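Local atomic coordinates of beta-mannosidase (Trichoderma harzianum, PDB entry 4CVU), a protein that probably hydrolyses beta-mannosidic linkages at the non-reducing ends of mannose-containing oligosaccharides, as a fungal member of glycoside hydrolase family 2. Residues W671-Q676 against Y886-H891; A714-G719 against R725-P730. All blocks are in the same frame, centred on the assembly; numbering follows the deposited sequence.

Contact 1: residues W671-Q676 against Y886-H891; sequences WCHATQ and YTWLTH. With NAG (2-acetamido-2-deoxy-beta-D-glucopyranose), chain H.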
# COMPACT_ATOMS: atom_id res chain seq x y z
N TRP A 671 -3.75 6.22 18.82
CA TRP A 671 -2.90 5.35 19.66
C TRP A 671 -1.42 5.58 19.30
O TRP A 671 -0.58 5.61 20.16
CB TRP A 671 -3.29 3.84 19.52
CG TRP A 671 -4.29 3.42 20.52
CD1 TRP A 671 -5.65 3.50 20.43
CD2 TRP A 671 -4.01 2.93 21.83
NE1 TRP A 671 -6.22 3.06 21.60
CE2 TRP A 671 -5.23 2.73 22.48
CE3 TRP A 671 -2.82 2.66 22.52
CZ2 TRP A 671 -5.32 2.25 23.78
CZ3 TRP A 671 -2.90 2.18 23.82
CH2 TRP A 671 -4.14 1.96 24.43
N CYS A 672 -1.08 5.71 18.03
CA CYS A 672 0.31 6.02 17.69
C CYS A 672 0.85 7.29 18.38
O CYS A 672 2.01 7.34 18.76
CB CYS A 672 0.49 6.13 16.15
SG CYS A 672 0.39 4.53 15.32
N HIS A 673 0.01 8.32 18.51
CA HIS A 673 0.39 9.61 19.05
C HIS A 673 0.55 9.54 20.57
O HIS A 673 1.48 10.12 21.10
CB HIS A 673 -0.66 10.63 18.65
CG HIS A 673 -0.38 12.02 19.10
ND1 HIS A 673 0.73 12.71 18.71
CD2 HIS A 673 -1.08 12.86 19.89
CE1 HIS A 673 0.73 13.91 19.25
NE2 HIS A 673 -0.37 14.03 19.96
N ALA A 674 -0.31 8.79 21.25
CA ALA A 674 -0.14 8.60 22.72
C ALA A 674 1.18 7.95 23.11
O ALA A 674 1.77 8.31 24.16
CB ALA A 674 -1.31 7.83 23.32
N THR A 675 1.62 6.94 22.34
CA THR A 675 2.93 6.30 22.57
C THR A 675 4.02 7.33 22.44
O THR A 675 4.99 7.30 23.21
CB THR A 675 3.22 5.06 21.68
OG1 THR A 675 3.41 5.45 20.29
CG2 THR A 675 2.11 4.04 21.77
N GLN A 676 3.87 8.28 21.49
CA GLN A 676 4.85 9.34 21.32
C GLN A 676 4.87 10.33 22.47
O GLN A 676 5.88 10.87 22.75
CB GLN A 676 4.57 10.12 20.02
CG GLN A 676 4.90 9.30 18.82
CD GLN A 676 4.87 10.11 17.56
OE1 GLN A 676 4.90 11.33 17.57
NE2 GLN A 676 4.90 9.42 16.45
N TYR A 886 -0.63 19.74 25.48
CA TYR A 886 0.03 18.95 24.46
C TYR A 886 -0.60 19.32 23.12
O TYR A 886 -1.01 18.44 22.41
CB TYR A 886 -0.14 17.43 24.65
CG TYR A 886 0.50 16.91 25.92
CD1 TYR A 886 1.83 16.59 25.96
CD2 TYR A 886 -0.24 16.77 27.06
CE1 TYR A 886 2.44 16.13 27.16
CE2 TYR A 886 0.35 16.31 28.26
CZ TYR A 886 1.69 15.97 28.27
OH TYR A 886 2.34 15.51 29.46
N THR A 887 -0.72 20.62 22.86
CA THR A 887 -1.24 21.13 21.57
C THR A 887 -0.33 20.68 20.48
O THR A 887 0.88 20.81 20.62
CB THR A 887 -1.28 22.67 21.62
OG1 THR A 887 -1.95 23.07 22.82
CG2 THR A 887 -2.00 23.28 20.42
N TRP A 888 -0.88 20.21 19.32
CA TRP A 888 -0.09 19.44 18.40
C TRP A 888 -0.55 19.74 17.01
O TRP A 888 -1.69 19.45 16.71
CB TRP A 888 -0.26 17.93 18.68
CG TRP A 888 0.54 17.06 17.75
CD1 TRP A 888 0.06 16.28 16.72
CD2 TRP A 888 1.97 16.94 17.71
NE1 TRP A 888 1.11 15.64 16.08
CE2 TRP A 888 2.29 16.04 16.65
CE3 TRP A 888 3.00 17.46 18.48
CZ2 TRP A 888 3.58 15.69 16.35
CZ3 TRP A 888 4.31 17.10 18.17
CH2 TRP A 888 4.59 16.24 17.12
N LEU A 889 0.36 20.26 16.20
CA LEU A 889 0.14 20.52 14.78
C LEU A 889 0.68 19.37 14.02
O LEU A 889 1.76 18.87 14.34
CB LEU A 889 0.88 21.78 14.39
CG LEU A 889 0.39 23.05 15.12
CD1 LEU A 889 1.51 24.06 15.20
CD2 LEU A 889 -0.78 23.65 14.40
N THR A 890 -0.03 18.95 12.97
CA THR A 890 0.35 17.84 12.19
C THR A 890 0.38 18.37 10.77
O THR A 890 -0.65 18.80 10.33
CB THR A 890 -0.70 16.68 12.24
OG1 THR A 890 -0.89 16.25 13.58
CG2 THR A 890 -0.22 15.51 11.37
N HIS A 891 1.55 18.37 10.12
CA HIS A 891 1.65 18.68 8.67
C HIS A 891 1.28 17.46 7.83
O HIS A 891 1.44 16.34 8.27
CB HIS A 891 3.07 19.20 8.36
CG HIS A 891 4.13 18.15 8.33
ND1 HIS A 891 4.40 17.41 7.21
CD2 HIS A 891 5.01 17.76 9.28
CE1 HIS A 891 5.40 16.59 7.46
NE2 HIS A 891 5.78 16.77 8.72
C1 NAG H . -9.26 1.43 19.61
C2 NAG H . -10.50 0.52 19.74
C3 NAG H . -10.54 -0.26 21.05
C4 NAG H . -9.21 -0.95 21.28
C5 NAG H . -8.09 0.10 21.24
C6 NAG H . -6.70 -0.53 21.44
C7 NAG H . -12.58 1.02 18.61
C8 NAG H . -13.88 1.78 18.58
N2 NAG H . -11.75 1.23 19.62
O3 NAG H . -11.56 -1.24 20.95
O4 NAG H . -9.22 -1.59 22.54
O5 NAG H . -8.10 0.75 20.00
O6 NAG H . -6.46 -1.53 20.47
O7 NAG H . -12.32 0.23 17.72
O HOH W 1 -1.32 15.71 21.90
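His673 and Trp888 form an oblique aromatic contact between helix 664-692, probably part of the (beta/alpha)8-barrel domain expected in family 2, and a strand of the C-terminal Ig-fold domain. CE1 of His673 leads the approach, lying over one face of the Trp888 indole, offset toward its rim, 3.5 Å from Trp888 CG. The imidazole plane is inclined by 42° to that of the five-membered ring, so the pair is neither a stack nor a T. CG stands anti to the backbone N in both residues (chi1 -178° for His673 and 180° for Trp888), which sends each ring toward the opposing backbone, the two side chains passing in opposite directions.

The imidazole is also held at its edge, where a water in the ring plane lies 2.7 Å from His673 NE2 and donates to Tyr886 O at 2.8 Å. This bridge ties the histidine to the backbone carbonyl of Tyr886 and should limit rotation of its ring. An alanine in place of Trp888 would probably open a gap beside the imidazole and leave the water bridge as its main tie to 886-891.

At the far side of the helix, the Trp671 ring packs against an N-acetylglucosamine of an attached glycan, and Val652 of helix 638-655 touches the same tryptophan. Trp888 in turn meets the Tyr731 ring of helix 729-736 and touches Glu934 on the adjacent strand 932-934.

Contact 2: residues A714-G719 against R725-P730; sequences APTWAG and RWKVLP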
# COMPACT_ATOMS: atom_id res chain seq x y z
N ALA A 714 8.57 1.74 11.36
CA ALA A 714 8.42 0.72 12.35
C ALA A 714 8.47 1.33 13.72
O ALA A 714 8.99 2.41 13.90
CB ALA A 714 9.57 -0.31 12.19
N PRO A 715 7.91 0.65 14.72
CA PRO A 715 8.00 1.22 16.07
C PRO A 715 9.41 1.10 16.61
O PRO A 715 9.96 0.01 16.66
CB PRO A 715 7.02 0.40 16.87
CG PRO A 715 6.83 -0.83 16.14
CD PRO A 715 7.17 -0.62 14.70
N THR A 716 10.02 2.25 16.95
CA THR A 716 11.39 2.26 17.50
C THR A 716 11.65 3.38 18.51
O THR A 716 10.77 4.14 18.91
CB THR A 716 12.42 2.52 16.37
OG1 THR A 716 12.43 3.93 16.12
CG2 THR A 716 12.13 1.70 15.03
N TRP A 717 12.91 3.54 18.86
CA TRP A 717 13.35 4.62 19.76
C TRP A 717 13.59 5.97 19.02
O TRP A 717 13.99 6.96 19.65
CB TRP A 717 14.64 4.21 20.50
CG TRP A 717 14.61 2.91 21.27
CD1 TRP A 717 14.54 2.78 22.65
CD2 TRP A 717 14.75 1.57 20.76
NE1 TRP A 717 14.52 1.48 23.00
CE2 TRP A 717 14.68 0.70 21.88
CE3 TRP A 717 14.86 1.01 19.49
CZ2 TRP A 717 14.71 -0.69 21.75
CZ3 TRP A 717 14.91 -0.37 19.36
CH2 TRP A 717 14.83 -1.22 20.49
N ALA A 718 13.37 6.02 17.70
CA ALA A 718 13.67 7.21 16.92
C ALA A 718 12.84 8.41 17.33
O ALA A 718 11.71 8.26 17.85
CB ALA A 718 13.45 6.91 15.42
N GLY A 719 13.42 9.61 17.15
CA GLY A 719 12.71 10.85 17.25
C GLY A 719 12.35 11.34 15.83
O GLY A 719 11.43 12.09 15.69
N ARG A 725 10.11 12.96 9.27
CA ARG A 725 9.00 13.58 10.00
C ARG A 725 9.36 13.51 11.47
O ARG A 725 9.78 12.49 11.91
CB ARG A 725 7.70 12.76 9.83
CG ARG A 725 6.52 13.33 10.64
CD ARG A 725 5.22 12.57 10.48
NE ARG A 725 4.63 12.85 9.18
CZ ARG A 725 3.71 13.79 8.90
NH1 ARG A 725 3.22 14.58 9.85
NH2 ARG A 725 3.28 13.95 7.63
N TRP A 726 9.11 14.59 12.17
CA TRP A 726 9.28 14.69 13.62
C TRP A 726 8.15 13.98 14.39
O TRP A 726 6.99 14.26 14.20
CB TRP A 726 9.32 16.14 14.00
CG TRP A 726 10.59 16.82 13.63
CD1 TRP A 726 11.34 16.58 12.57
CD2 TRP A 726 11.27 17.83 14.39
NE1 TRP A 726 12.45 17.39 12.56
CE2 TRP A 726 12.43 18.18 13.67
CE3 TRP A 726 10.97 18.51 15.56
CZ2 TRP A 726 13.32 19.13 14.11
CZ3 TRP A 726 11.85 19.48 15.99
CH2 TRP A 726 13.04 19.76 15.28
N LYS A 727 8.54 13.12 15.32
CA LYS A 727 7.67 12.67 16.38
C LYS A 727 7.47 13.82 17.34
O LYS A 727 7.95 14.93 17.09
CB LYS A 727 8.28 11.47 17.13
CG LYS A 727 8.50 10.23 16.27
CD LYS A 727 8.69 8.98 17.12
CE LYS A 727 9.02 7.77 16.24
NZ LYS A 727 9.38 6.50 16.94
N VAL A 728 6.77 13.54 18.44
CA VAL A 728 6.64 14.47 19.54
C VAL A 728 8.01 14.68 20.21
O VAL A 728 8.31 15.80 20.60
CB VAL A 728 5.61 14.02 20.59
CG1 VAL A 728 5.52 14.99 21.76
CG2 VAL A 728 4.23 13.92 19.96
N LEU A 729 8.84 13.64 20.29
CA LEU A 729 10.13 13.70 21.00
C LEU A 729 11.06 14.89 20.66
O LEU A 729 11.53 15.60 21.53
CB LEU A 729 10.91 12.41 20.81
CG LEU A 729 12.36 12.39 21.32
CD1 LEU A 729 12.43 12.67 22.82
CD2 LEU A 729 12.90 11.02 20.99
N PRO A 730 11.36 15.09 19.39
CA PRO A 730 12.30 16.15 19.03
C PRO A 730 11.83 17.55 19.36
O PRO A 730 12.69 18.42 19.49
CB PRO A 730 12.50 15.94 17.48
CG PRO A 730 11.38 15.07 17.08
CD PRO A 730 11.01 14.23 18.26
O HOH W 2 9.42 5.03 14.76
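Backbone and lysine hydrogen bonds join 714-719, in the loop that follows strand 702-705, to the segment 725-730 that leads into helix 729-736. Lys727 N donates to Gly719 O at 3.1 Å, nearly straight at 167°. Lys727 then reaches back along the loop: its CG is anti to the carbonyl carbon (chi1 -62°) and the chain beyond is extended, bringing NZ to Ala718 O in a weak bond of 3.1 Å. Ser599 OG, outside the two segments, is a stronger partner of NZ. A water accepts from this nitrogen at 2.6 Å and donates to Ala714 O at 2.8 Å. Several oxygens thus surround a buried amine, which would be expected to favour its charged form.

The loop itself is braced by an ST turn, in which Ala718 N donates to Thr716 OG1 at 2.8 Å; Asp710 also bonds this hydroxyl. Thr716 and Lys727 cross at roughly a right angle, the turn standing beside the end of the lysine chain.

Close packing gathers at Gly719. CD2 of Leu729 lies 3.7 Å from Gly719 CA, and CG of Pro730 comes to 3.3 Å from Gly719 O, beside the carbonyl that receives the lysine amide. Pro730 also sets its CB over one face of the Trp726 indole, and the Trp726 ring stacks with Phe898.

Overall arrangement
Contact 2 is wholly buried nearer the centre of the chain, whereas contact 1 lies farther out and is only partly buried, with one end of its helix segment beside a glycan. Their chemistry differs accordingly: contact 1 pairs rings between distant parts of the sequence, while contact 2 joins chain neighbours through backbone carbonyls, a lysine and close packing at a glycine. The two meet directly. Gln676 OE1 probably accepts from Val728 N at 3.0 Å, and Arg725 NH1 probably donates to His891 O, while Val728 packs beside the His673 imidazole and also touches Trp888. Segment 725-730 therefore engages both the helix and the Ig-fold strand of contact 1.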